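Local coordinates for glucoamylase (Thermoanaerobacterium thermosaccharolyticum, PDB 1LF6), which hydrolyses terminal alpha-1,4-linked glucose residues one after another from the non-reducing ends of glucans, probably releasing beta-D-glucose, at residues R16-N19 with I20-V23; Y64-I67 with D68-D71; N111-K114 with K115-R119; V206-I209 with M210-L213. One frame throughout, in Å; residues are numbered along the deposited sequence.

Interaction 1 of 4, residues R16-N19 with I20-V23; sequences RFNN and ISAV
Asn-18 and Ser-21 bring their side chains together across the inside of a bend made by Asn-19 and Ile-20, the amide carbon CG of Asn-18 lying 3.8 Å from OG of Ser-21. The amide is probably turned over in the model, so its oxygen and nitrogen may be exchanged and the bonding to the serine hydroxyl stays unsettled. Two different first torsions produce the approach. In Asn-18 the amide is set opposite the backbone N (chi1 -177°) and reaches forward along the chain; in Ser-21 OG stands beside its own N (chi1 -60°), which turns the hydroxyl back toward the asparagine. The bend between them comes from Asn-19, whose psi of -43° interrupts more extended neighbours. This run leaves strand 14-16 of one sheet of the N-terminal beta-sandwich domain, a domain of the galactose mutarotase clan, and starts the long connection to strand 39-42 of the other sheet. Asp-224 accepts the backbone N-H groups of Asn-19 and Ile-20 on its two carboxylate oxygens, while Asn-18 and Ser-21 both rest on Ser-225. On the outer side of the bend Ile-20 folds its longer branch back, CG1 coming 3.1 Å from the carbonyl carbon C of Asn-19 and 4.1 Å from CB of Asn-19. Both Asn-19 and Ile-20 are exposed, and the Asn-19 amide leads away from Ile-20, leaving its CB as the part that meets the isoleucine.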
ATOM      1  N   ARG A  16      21.783   1.944 -32.293  1.00 50.00           N
ATOM      2  CA  ARG A  16      22.331   2.556 -31.087  1.00 50.05           C
ATOM      3  C   ARG A  16      23.557   3.394 -31.442  1.00 49.50           C
ATOM      4  O   ARG A  16      24.274   3.090 -32.395  1.00 49.52           O
ATOM      5  CB  ARG A  16      22.701   1.474 -30.066  1.00 50.45           C
ATOM      6  CG  ARG A  16      23.174   2.016 -28.722  1.00 50.44           C
ATOM      7  CD  ARG A  16      23.302   0.899 -27.696  1.00 51.68           C
ATOM      8  NE  ARG A  16      23.883   1.370 -26.439  1.00 53.16           N
ATOM      9  CZ  ARG A  16      24.040   0.614 -25.354  1.00 53.92           C
ATOM     10  NH1 ARG A  16      24.581   1.131 -24.260  1.00 52.02           N
ATOM     11  NH2 ARG A  16      23.653  -0.656 -25.361  1.00 52.73           N
ATOM     12  N   PHE A  17      23.789   4.452 -30.677  1.00 49.29           N
ATOM     13  CA  PHE A  17      24.922   5.334 -30.922  1.00 48.78           C
ATOM     14  C   PHE A  17      25.462   5.930 -29.629  1.00 48.69           C
ATOM     15  O   PHE A  17      24.696   6.321 -28.746  1.00 49.83           O
ATOM     16  CB  PHE A  17      24.511   6.467 -31.863  1.00 49.01           C
ATOM     17  CG  PHE A  17      23.256   7.178 -31.440  1.00 49.60           C
ATOM     18  CD1 PHE A  17      22.007   6.692 -31.813  1.00 50.04           C
ATOM     19  CD2 PHE A  17      23.319   8.319 -30.649  1.00 49.08           C
ATOM     20  CE1 PHE A  17      20.840   7.335 -31.409  1.00 49.06           C
ATOM     21  CE2 PHE A  17      22.158   8.969 -30.238  1.00 49.42           C
ATOM     22  CZ  PHE A  17      20.916   8.475 -30.619  1.00 48.87           C
ATOM     23  N   ASN A  18      26.785   5.993 -29.522  1.00 47.02           N
ATOM     24  CA  ASN A  18      27.432   6.559 -28.345  1.00 45.65           C
ATOM     25  C   ASN A  18      28.327   7.706 -28.796  1.00 43.88           C
ATOM     26  O   ASN A  18      29.552   7.584 -28.859  1.00 42.68           O
ATOM     27  CB  ASN A  18      28.245   5.486 -27.611  1.00 46.67           C
ATOM     28  CG  ASN A  18      28.875   6.007 -26.335  1.00 47.40           C
ATOM     29  OD1 ASN A  18      28.292   6.839 -25.638  1.00 47.68           O
ATOM     30  ND2 ASN A  18      30.065   5.511 -26.014  1.00 48.67           N
ATOM     31  N   ASN A  19      27.687   8.826 -29.109  1.00 41.04           N
ATOM     32  CA  ASN A  19      28.379  10.011 -29.581  1.00 39.94           C
ATOM     33  C   ASN A  19      29.070  10.789 -28.467  1.00 39.85           C
ATOM     34  O   ASN A  19      30.207  11.237 -28.631  1.00 39.61           O
ATOM     35  CB  ASN A  19      27.384  10.915 -30.313  1.00 37.74           C
ATOM     36  CG  ASN A  19      26.744  10.226 -31.509  1.00 36.38           C
ATOM     37  OD1 ASN A  19      25.530  10.308 -31.709  1.00 36.44           O
ATOM     38  ND2 ASN A  19      27.558   9.546 -32.313  1.00 30.77           N
ATOM     39  N   ILE A  20      28.386  10.947 -27.338  1.00 38.30           N
ATOM     40  CA  ILE A  20      28.940  11.689 -26.211  1.00 38.60           C
ATOM     41  C   ILE A  20      28.496  11.085 -24.875  1.00 38.97           C
ATOM     42  O   ILE A  20      27.303  11.002 -24.584  1.00 38.58           O
ATOM     43  CB  ILE A  20      28.487  13.164 -26.256  1.00 38.74           C
ATOM     44  CG1 ILE A  20      28.668  13.718 -27.673  1.00 40.05           C
ATOM     45  CG2 ILE A  20      29.304  13.993 -25.272  1.00 37.10           C
ATOM     46  CD1 ILE A  20      27.652  14.781 -28.043  1.00 39.47           C
ATOM     47  N   SER A  21      29.461  10.668 -24.063  1.00 38.21           N
ATOM     48  CA  SER A  21      29.153  10.084 -22.766  1.00 37.46           C
ATOM     49  C   SER A  21      29.162  11.152 -21.683  1.00 36.41           C
ATOM     50  O   SER A  21      29.922  12.118 -21.759  1.00 35.55           O
ATOM     51  CB  SER A  21      30.168   8.995 -22.419  1.00 36.26           C
ATOM     52  OG  SER A  21      30.158   7.971 -23.391  1.00 37.94           O
ATOM     53  N   ALA A  22      28.306  10.979 -20.682  1.00 36.64           N
ATOM     54  CA  ALA A  22      28.232  11.922 -19.573  1.00 37.07           C
ATOM     55  C   ALA A  22      29.562  11.872 -18.821  1.00 37.46           C
ATOM     56  O   ALA A  22      30.269  10.862 -18.866  1.00 36.53           O
ATOM     57  CB  ALA A  22      27.080  11.545 -18.646  1.00 37.46           C
ATOM     58  N   VAL A  23      29.900  12.956 -18.131  1.00 37.08           N
ATOM     59  CA  VAL A  23      31.158  13.023 -17.398  1.00 38.21           C
ATOM     60  C   VAL A  23      30.989  13.242 -15.898  1.00 38.45           C
ATOM     61  O   VAL A  23      29.949  13.708 -15.436  1.00 38.50           O
ATOM     62  CB  VAL A  23      32.051  14.157 -17.948  1.00 38.49           C
ATOM     63  CG1 VAL A  23      32.443  13.864 -19.385  1.00 40.14           C
ATOM     64  CG2 VAL A  23      31.309  15.480 -17.867  1.00 39.58           C
TER

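Interaction 2 of 4, residues Y64-I67 with D68-D71; sequences YPTI and DTAD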
ATOM      1  N   TYR A  64       7.455  -3.190 -12.516  1.00 21.78           N
ATOM      2  CA  TYR A  64       7.515  -4.173 -13.593  1.00 22.82           C
ATOM      3  C   TYR A  64       8.704  -5.099 -13.359  1.00 23.05           C
ATOM      4  O   TYR A  64       9.782  -4.647 -12.974  1.00 23.89           O
ATOM      5  CB  TYR A  64       7.665  -3.491 -14.965  1.00 24.14           C
ATOM      6  CG  TYR A  64       8.237  -4.404 -16.037  1.00 22.99           C
ATOM      7  CD1 TYR A  64       9.617  -4.569 -16.175  1.00 25.75           C
ATOM      8  CD2 TYR A  64       7.403  -5.140 -16.881  1.00 25.80           C
ATOM      9  CE1 TYR A  64      10.151  -5.440 -17.120  1.00 24.88           C
ATOM     10  CE2 TYR A  64       7.929  -6.018 -17.835  1.00 25.25           C
ATOM     11  CZ  TYR A  64       9.305  -6.161 -17.946  1.00 26.76           C
ATOM     12  OH  TYR A  64       9.841  -7.020 -18.881  1.00 27.97           O
ATOM     13  N   PRO A  65       8.529  -6.409 -13.599  1.00 23.89           N
ATOM     14  CA  PRO A  65       7.312  -7.076 -14.070  1.00 23.56           C
ATOM     15  C   PRO A  65       6.477  -7.634 -12.920  1.00 23.41           C
ATOM     16  O   PRO A  65       5.471  -8.311 -13.143  1.00 22.60           O
ATOM     17  CB  PRO A  65       7.864  -8.177 -14.953  1.00 24.55           C
ATOM     18  CG  PRO A  65       9.049  -8.628 -14.155  1.00 24.90           C
ATOM     19  CD  PRO A  65       9.686  -7.320 -13.701  1.00 24.14           C
ATOM     20  N   THR A  66       6.913  -7.364 -11.694  1.00 22.01           N
ATOM     21  CA  THR A  66       6.204  -7.830 -10.510  1.00 22.09           C
ATOM     22  C   THR A  66       5.877  -6.624  -9.643  1.00 22.36           C
ATOM     23  O   THR A  66       6.551  -5.595  -9.717  1.00 22.99           O
ATOM     24  CB  THR A  66       7.049  -8.810  -9.682  1.00 21.03           C
ATOM     25  OG1 THR A  66       8.250  -8.157  -9.268  1.00 20.86           O
ATOM     26  CG2 THR A  66       7.395 -10.053 -10.501  1.00 19.61           C
ATOM     27  N   ILE A  67       4.857  -6.761  -8.806  1.00 21.82           N
ATOM     28  CA  ILE A  67       4.428  -5.661  -7.957  1.00 21.78           C
ATOM     29  C   ILE A  67       5.433  -5.251  -6.872  1.00 22.27           C
ATOM     30  O   ILE A  67       5.228  -4.254  -6.190  1.00 23.24           O
ATOM     31  CB  ILE A  67       3.047  -5.981  -7.330  1.00 21.05           C
ATOM     32  CG1 ILE A  67       2.338  -4.685  -6.942  1.00 18.98           C
ATOM     33  CG2 ILE A  67       3.213  -6.924  -6.139  1.00 20.28           C
ATOM     34  CD1 ILE A  67       0.884  -4.896  -6.573  1.00 19.07           C
ATOM     35  N   ASP A  68       6.520  -6.005  -6.714  1.00 23.15           N
ATOM     36  CA  ASP A  68       7.532  -5.651  -5.720  1.00 23.86           C
ATOM     37  C   ASP A  68       8.840  -5.252  -6.402  1.00 23.42           C
ATOM     38  O   ASP A  68       9.893  -5.175  -5.767  1.00 21.94           O
ATOM     39  CB  ASP A  68       7.766  -6.807  -4.735  1.00 23.48           C
ATOM     40  CG  ASP A  68       8.580  -7.943  -5.331  1.00 26.50           C
ATOM     41  OD1 ASP A  68       8.560  -8.118  -6.568  1.00 28.52           O
ATOM     42  OD2 ASP A  68       9.231  -8.675  -4.551  1.00 24.64           O
ATOM     43  N   THR A  69       8.762  -4.985  -7.703  1.00 22.26           N
ATOM     44  CA  THR A  69       9.935  -4.571  -8.467  1.00 21.87           C
ATOM     45  C   THR A  69       9.737  -3.159  -9.019  1.00 23.42           C
ATOM     46  O   THR A  69       9.181  -2.971 -10.107  1.00 23.47           O
ATOM     47  CB  THR A  69      10.217  -5.538  -9.637  1.00 20.79           C
ATOM     48  OG1 THR A  69      10.253  -6.880  -9.143  1.00 22.00           O
ATOM     49  CG2 THR A  69      11.572  -5.223 -10.282  1.00 21.35           C
ATOM     50  N   ALA A  70      10.167  -2.165  -8.248  1.00 23.45           N
ATOM     51  CA  ALA A  70      10.061  -0.776  -8.665  1.00 22.72           C
ATOM     52  C   ALA A  70      11.241  -0.520  -9.593  1.00 23.01           C
ATOM     53  O   ALA A  70      12.356  -0.966  -9.328  1.00 24.43           O
ATOM     54  CB  ALA A  70      10.122   0.144  -7.459  1.00 21.01           C
ATOM     55  N   ASP A  71      10.992   0.192 -10.683  1.00 23.63           N
ATOM     56  CA  ASP A  71      12.032   0.473 -11.662  1.00 22.84           C
ATOM     57  C   ASP A  71      12.180   1.957 -11.920  1.00 23.08           C
ATOM     58  O   ASP A  71      13.143   2.393 -12.547  1.00 23.23           O
ATOM     59  CB  ASP A  71      11.695  -0.218 -12.981  1.00 22.80           C
ATOM     60  CG  ASP A  71      11.580  -1.713 -12.843  1.00 22.87           C
ATOM     61  OD1 ASP A  71      10.497  -2.256 -13.144  1.00 25.12           O
ATOM     62  OD2 ASP A  71      12.573  -2.349 -12.433  1.00 24.33           O
TER
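Thr-66, Asp-68 and Thr-69 gather their oxygens on one side of a tight turn. OG1 of Thr-66 donates to OD1 of Asp-68 over 2.7 Å, meeting that oxygen nearly end-on to its C-O bond, with the two side chains lying side by side and pointing the same way. Thr-66 presents its hydroxyl there because OG1 sits between the backbone N and the carbonyl carbon (chi1 60°). OG1 of Thr-69 is modelled only 2.4 Å from OG1 of Thr-66, too short to trust in detail, and where its proton goes is unsettled. An alanine in place of Asp-68 has no carboxylate to offer, and the Thr-66 hydroxyl is likely to be left freer to turn. Beside this cluster, round the buried Tyr-64 and Asp-71, the packing is close: CG2 of Thr-69 lies 3.3 Å from O of Tyr-64, and OD1 of Asp-71 comes within 2.5 Å of the same O, near enough to suggest that the carboxyl group carries a proton. OD1 of Asp-71 also lies at the edge of the Tyr-64 ring, in its plane, while OD2 accepts from the backbone N of Lys-160. The contact is looser at the partly exposed Pro-65, which follows a cis peptide: its CD is 4.4 Å from CG2 of Thr-69. Asp-310 accepts the N-H of Ile-67, and Asp-68 touches Ile-384, so the loop also meets the family 15 hydrolase region. Thr-69 N to Thr-66 O (3.1 Å) closes a type I beta turn, and Tyr-64 N to Thr-69 O (3.0 Å) joins the arms of this hairpin connection between antiparallel strands 58-63 and 70-80.

Interaction 3 of 4, residues N111-K114 with K115-R119; sequences NTDK and KGRYR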
ATOM      1  N   ASN A 111      -1.881  20.477 -12.881  1.00 23.42           N
ATOM      2  CA  ASN A 111      -0.886  21.171 -12.072  1.00 24.28           C
ATOM      3  C   ASN A 111      -0.821  22.633 -12.480  1.00 24.83           C
ATOM      4  O   ASN A 111      -0.473  22.956 -13.618  1.00 24.69           O
ATOM      5  CB  ASN A 111       0.488  20.514 -12.239  1.00 23.72           C
ATOM      6  CG  ASN A 111       0.472  19.042 -11.871  1.00 22.86           C
ATOM      7  OD1 ASN A 111      -0.359  18.601 -11.080  1.00 23.60           O
ATOM      8  ND2 ASN A 111       1.397  18.277 -12.436  1.00 22.47           N
ATOM      9  N   THR A 112      -1.166  23.507 -11.541  1.00 26.19           N
ATOM     10  CA  THR A 112      -1.171  24.940 -11.790  1.00 28.26           C
ATOM     11  C   THR A 112      -0.032  25.649 -11.073  1.00 29.38           C
ATOM     12  O   THR A 112       0.029  25.665  -9.842  1.00 26.74           O
ATOM     13  CB  THR A 112      -2.501  25.579 -11.336  1.00 28.24           C
ATOM     14  OG1 THR A 112      -3.590  24.959 -12.030  1.00 27.84           O
ATOM     15  CG2 THR A 112      -2.510  27.066 -11.636  1.00 27.96           C
ATOM     16  N   ASP A 113       0.864  26.232 -11.863  1.00 30.85           N
ATOM     17  CA  ASP A 113       2.013  26.970 -11.347  1.00 32.94           C
ATOM     18  C   ASP A 113       1.598  27.874 -10.192  1.00 32.78           C
ATOM     19  O   ASP A 113       0.619  28.608 -10.297  1.00 33.32           O
ATOM     20  CB  ASP A 113       2.628  27.805 -12.473  1.00 34.79           C
ATOM     21  CG  ASP A 113       3.772  28.685 -12.002  1.00 37.66           C
ATOM     22  OD1 ASP A 113       4.555  28.240 -11.137  1.00 39.44           O
ATOM     23  OD2 ASP A 113       3.899  29.818 -12.514  1.00 38.56           O
ATOM     24  N   LYS A 114       2.336  27.809  -9.089  1.00 34.37           N
ATOM     25  CA  LYS A 114       2.035  28.632  -7.924  1.00 35.99           C
ATOM     26  C   LYS A 114       2.096  30.118  -8.266  1.00 37.35           C
ATOM     27  O   LYS A 114       1.472  30.946  -7.599  1.00 37.24           O
ATOM     28  CB  LYS A 114       3.018  28.331  -6.790  1.00 36.45           C
ATOM     29  CG  LYS A 114       2.871  26.950  -6.172  1.00 38.61           C
ATOM     30  CD  LYS A 114       3.881  26.754  -5.048  1.00 38.12           C
ATOM     31  CE  LYS A 114       3.746  25.384  -4.408  1.00 38.25           C
ATOM     32  NZ  LYS A 114       4.796  25.174  -3.372  1.00 39.24           N
ATOM     33  N   LYS A 115       2.852  30.452  -9.305  1.00 38.54           N
ATOM     34  CA  LYS A 115       2.982  31.840  -9.728  1.00 40.41           C
ATOM     35  C   LYS A 115       2.031  32.155 -10.881  1.00 40.30           C
ATOM     36  O   LYS A 115       2.082  33.235 -11.470  1.00 40.44           O
ATOM     37  CB  LYS A 115       4.433  32.128 -10.118  1.00 41.06           C
ATOM     38  CG  LYS A 115       5.389  31.985  -8.942  1.00 41.83           C
ATOM     39  CD  LYS A 115       6.841  32.123  -9.366  1.00 44.23           C
ATOM     40  CE  LYS A 115       7.777  31.967  -8.176  1.00 44.06           C
ATOM     41  NZ  LYS A 115       9.208  32.032  -8.579  1.00 44.54           N
ATOM     42  N   GLY A 116       1.162  31.195 -11.186  1.00 39.80           N
ATOM     43  CA  GLY A 116       0.176  31.359 -12.239  1.00 39.67           C
ATOM     44  C   GLY A 116       0.690  31.688 -13.625  1.00 40.27           C
ATOM     45  O   GLY A 116       0.069  32.467 -14.349  1.00 41.73           O
ATOM     46  N   ARG A 117       1.812  31.090 -14.009  1.00 38.93           N
ATOM     47  CA  ARG A 117       2.383  31.342 -15.324  1.00 38.15           C
ATOM     48  C   ARG A 117       2.039  30.226 -16.302  1.00 36.92           C
ATOM     49  O   ARG A 117       1.859  30.471 -17.494  1.00 35.19           O
ATOM     50  CB  ARG A 117       3.903  31.495 -15.211  1.00 39.90           C
ATOM     51  CG  ARG A 117       4.322  32.648 -14.305  1.00 43.24           C
ATOM     52  CD  ARG A 117       5.809  32.629 -13.993  1.00 45.96           C
ATOM     53  NE  ARG A 117       6.231  31.341 -13.447  1.00 50.02           N
ATOM     54  CZ  ARG A 117       7.348  31.149 -12.750  1.00 51.14           C
ATOM     55  NH1 ARG A 117       8.164  32.165 -12.502  1.00 52.76           N
ATOM     56  NH2 ARG A 117       7.650  29.937 -12.310  1.00 51.50           N
ATOM     57  N   TYR A 118       1.939  29.002 -15.795  1.00 35.09           N
ATOM     58  CA  TYR A 118       1.623  27.863 -16.646  1.00 34.54           C
ATOM     59  C   TYR A 118       0.666  26.876 -15.986  1.00 34.36           C
ATOM     60  O   TYR A 118       0.308  27.012 -14.815  1.00 33.67           O
ATOM     61  CB  TYR A 118       2.903  27.120 -17.038  1.00 35.21           C
ATOM     62  CG  TYR A 118       3.606  26.480 -15.864  1.00 36.37           C
ATOM     63  CD1 TYR A 118       4.551  27.187 -15.118  1.00 36.04           C
ATOM     64  CD2 TYR A 118       3.292  25.180 -15.466  1.00 36.46           C
ATOM     65  CE1 TYR A 118       5.165  26.612 -14.002  1.00 36.52           C
ATOM     66  CE2 TYR A 118       3.896  24.598 -14.352  1.00 36.31           C
ATOM     67  CZ  TYR A 118       4.829  25.320 -13.625  1.00 36.74           C
ATOM     68  OH  TYR A 118       5.413  24.755 -12.515  1.00 36.89           O
ATOM     69  N   ARG A 119       0.267  25.873 -16.761  1.00 33.36           N
ATOM     70  CA  ARG A 119      -0.631  24.826 -16.292  1.00 31.38           C
ATOM     71  C   ARG A 119      -0.362  23.581 -17.119  1.00 30.20           C
ATOM     72  O   ARG A 119      -0.295  23.644 -18.346  1.00 31.63           O
ATOM     73  CB  ARG A 119      -2.091  25.248 -16.469  1.00 33.90           C
ATOM     74  CG  ARG A 119      -3.098  24.205 -15.999  1.00 34.59           C
ATOM     75  CD  ARG A 119      -4.465  24.475 -16.592  1.00 37.12           C
ATOM     76  NE  ARG A 119      -5.014  25.744 -16.133  1.00 39.29           N
ATOM     77  CZ  ARG A 119      -5.926  26.445 -16.798  1.00 39.52           C
ATOM     78  NH1 ARG A 119      -6.372  27.590 -16.302  1.00 40.03           N
ATOM     79  NH2 ARG A 119      -6.381  26.006 -17.965  1.00 39.46           N
TER
HETATM   80  O   HOH W   1      -5.538  26.328 -13.664  1.00 42.46           O
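Asp-113 faces Arg-117 and Tyr-118 across a hairpin turn and gives one oxygen to two donors. OD2 of Asp-113 accepts from backbone N of Arg-117 at 2.9 Å through its anti lone pair. NE of Arg-117 reaches the same OD2, also at 2.9 Å, from the syn side but 29° out of the carboxylate plane, forming a salt bridge. CB of Asp-113 lies over one face of the Tyr-118 ring, 3.4 Å from its centroid, a CH-pi contact that leaves the carboxylate and ring planes only 11° apart. The aspartate gets there with its carboxylate opposite the backbone N (chi1 176°). CD of Lys-115 lies over the rim of one face of the Arg-117 guanidinium, which also makes a cation-pi contact with Phe-85. Around this core the type I turn from Asp-113 to Gly-116 is closed by Gly-116 N to Asp-113 O at 2.8 Å, and N of Asp-113 donates to O of Tyr-118 at 3.1 Å. Further along the hairpin, Thr-112 and Arg-119 form a non-hydrogen-bonded pair with side chains alongside, joined by a water that meets OG1 of Thr-112 and accepts from NE of Arg-119. The guanidinium of Arg-119 is also in a salt bridge with Glu-140. With two N-H groups, one of them cationic, converging on OD2, the buried Asp-113 carboxylate is likely to stay ionised.

Interaction 4 of 4, residues V206-I209 with M210-L213; sequences VNDI and MTDL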
ATOM      1  N   VAL A 206      24.878  16.422 -10.723  1.00 39.29           N
ATOM      2  CA  VAL A 206      26.172  16.715 -11.331  1.00 40.18           C
ATOM      3  C   VAL A 206      25.952  17.465 -12.640  1.00 40.51           C
ATOM      4  O   VAL A 206      26.235  18.658 -12.737  1.00 40.29           O
ATOM      5  CB  VAL A 206      26.967  15.424 -11.616  1.00 40.30           C
ATOM      6  CG1 VAL A 206      28.330  15.773 -12.194  1.00 40.37           C
ATOM      7  CG2 VAL A 206      27.125  14.619 -10.337  1.00 39.64           C
ATOM      8  N   ASN A 207      25.445  16.757 -13.643  1.00 40.70           N
ATOM      9  CA  ASN A 207      25.166  17.360 -14.940  1.00 40.54           C
ATOM     10  C   ASN A 207      23.845  16.857 -15.509  1.00 40.50           C
ATOM     11  O   ASN A 207      23.697  16.695 -16.722  1.00 40.46           O
ATOM     12  CB  ASN A 207      26.304  17.077 -15.926  1.00 40.35           C
ATOM     13  CG  ASN A 207      26.738  15.625 -15.917  1.00 41.58           C
ATOM     14  OD1 ASN A 207      25.909  14.713 -15.949  1.00 40.26           O
ATOM     15  ND2 ASN A 207      28.046  15.404 -15.888  1.00 41.23           N
ATOM     16  N   ASP A 208      22.888  16.608 -14.622  1.00 40.19           N
ATOM     17  CA  ASP A 208      21.568  16.141 -15.024  1.00 40.44           C
ATOM     18  C   ASP A 208      20.766  17.318 -15.571  1.00 40.74           C
ATOM     19  O   ASP A 208      21.140  18.477 -15.386  1.00 40.82           O
ATOM     20  CB  ASP A 208      20.834  15.527 -13.829  1.00 39.86           C
ATOM     21  CG  ASP A 208      20.815  16.445 -12.623  1.00 38.88           C
ATOM     22  OD1 ASP A 208      19.724  16.672 -12.069  1.00 40.35           O
ATOM     23  OD2 ASP A 208      21.895  16.932 -12.227  1.00 39.29           O
ATOM     24  N   ILE A 209      19.655  17.014 -16.230  1.00 40.60           N
ATOM     25  CA  ILE A 209      18.808  18.039 -16.825  1.00 39.80           C
ATOM     26  C   ILE A 209      18.418  19.135 -15.821  1.00 40.29           C
ATOM     27  O   ILE A 209      18.460  20.323 -16.146  1.00 39.99           O
ATOM     28  CB  ILE A 209      17.538  17.381 -17.458  1.00 39.60           C
ATOM     29  CG1 ILE A 209      17.098  18.159 -18.705  1.00 40.07           C
ATOM     30  CG2 ILE A 209      16.421  17.278 -16.437  1.00 36.72           C
ATOM     31  CD1 ILE A 209      16.668  19.582 -18.455  1.00 40.20           C
ATOM     32  N   MET A 210      18.066  18.744 -14.599  1.00 40.87           N
ATOM     33  CA  MET A 210      17.666  19.707 -13.572  1.00 42.21           C
ATOM     34  C   MET A 210      18.793  20.679 -13.229  1.00 42.63           C
ATOM     35  O   MET A 210      18.566  21.880 -13.103  1.00 43.22           O
ATOM     36  CB  MET A 210      17.223  18.968 -12.302  1.00 44.03           C
ATOM     37  CG  MET A 210      16.675  19.865 -11.197  1.00 47.55           C
ATOM     38  SD  MET A 210      15.076  20.611 -11.598  1.00 52.13           S
ATOM     39  CE  MET A 210      15.560  22.257 -12.045  1.00 49.73           C
ATOM     40  N   THR A 211      20.007  20.158 -13.078  1.00 42.42           N
ATOM     41  CA  THR A 211      21.151  20.999 -12.743  1.00 43.31           C
ATOM     42  C   THR A 211      21.511  21.906 -13.916  1.00 43.27           C
ATOM     43  O   THR A 211      21.870  23.069 -13.733  1.00 42.50           O
ATOM     44  CB  THR A 211      22.393  20.150 -12.382  1.00 43.80           C
ATOM     45  OG1 THR A 211      22.069  19.243 -11.319  1.00 45.11           O
ATOM     46  CG2 THR A 211      23.541  21.052 -11.934  1.00 42.70           C
ATOM     47  N   ASP A 212      21.413  21.360 -15.122  1.00 43.42           N
ATOM     48  CA  ASP A 212      21.732  22.108 -16.330  1.00 43.60           C
ATOM     49  C   ASP A 212      20.856  23.351 -16.444  1.00 43.60           C
ATOM     50  O   ASP A 212      21.330  24.411 -16.851  1.00 42.86           O
ATOM     51  CB  ASP A 212      21.538  21.216 -17.561  1.00 44.28           C
ATOM     52  CG  ASP A 212      22.149  21.808 -18.819  1.00 45.14           C
ATOM     53  OD1 ASP A 212      22.027  21.178 -19.892  1.00 43.58           O
ATOM     54  OD2 ASP A 212      22.755  22.898 -18.738  1.00 46.09           O
ATOM     55  N   LEU A 213      19.584  23.213 -16.072  1.00 44.01           N
ATOM     56  CA  LEU A 213      18.626  24.314 -16.132  1.00 44.25           C
ATOM     57  C   LEU A 213      18.829  25.335 -15.019  1.00 45.10           C
ATOM     58  O   LEU A 213      18.594  26.525 -15.211  1.00 45.45           O
ATOM     59  CB  LEU A 213      17.189  23.783 -16.068  1.00 42.73           C
ATOM     60  CG  LEU A 213      16.697  22.854 -17.183  1.00 42.08           C
ATOM     61  CD1 LEU A 213      15.251  22.480 -16.916  1.00 42.07           C
ATOM     62  CD2 LEU A 213      16.819  23.534 -18.537  1.00 40.11           C
TER
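Asp-208 and Thr-211 cross at about a right angle, and the hydroxyl OG1 of Thr-211 donates to OD2 of Asp-208 over a modelled 2.5 Å, too short to take literally. Asp-208 swings its carboxylate between its backbone N and carbonyl carbon (chi1 52°), which carries it over the first turn of the helix; Thr-211 keeps OG1 beside its own N (chi1 -55°) to meet it. The other carboxylate oxygen, OD1 of Asp-208, lies against CB of Met-210 at 3.4 Å, the two side chains passing at a slant. With an alanine in place of Asp-208 the carboxylate is gone, so the Thr-211 hydroxyl is likely to be freer to turn and the start of the helix to be less well capped. Elsewhere on the turn Ile-209 and Leu-213, four residues apart, run obliquely to each other and meet through apolar branches, CD1 of Ile-209 lying 3.5 Å from CG of Leu-213. Both rest on Tyr-152, and Leu-213 and Met-210 also touch Ile-78. The backbone bonds underneath are regular: Asp-212 N to Asp-208 O at 2.9 Å and Leu-213 N to Ile-209 O at 3.1 Å. Thus Asp-208 is the N-cap of helix 209-216, its side chain bonded to the threonine three residues on, and the helix packs against strands 70-80 and 150-157 of the seven-stranded antiparallel sheet.

In the fold
All four contacts belong to the N-terminal beta-sandwich domain, away from the probable catalytic glutamates, and follow one another along the chain. Interaction 1 leaves a strand of the larger sheet and interaction 3 is a hairpin of that sheet; interaction 2 joins two strands of the seven-stranded sheet, against which the helix of interaction 4 packs. Interactions 1 and 4, with centres about 17 Å apart, are in direct contact: Asn-207 probably donates to the carbonyl of Val-23. The centres of interactions 3 and 4 lie about 22 Å apart, whereas those of interactions 1 and 3 lie about 35 Å apart. Together they mark turns and connections of both sheets.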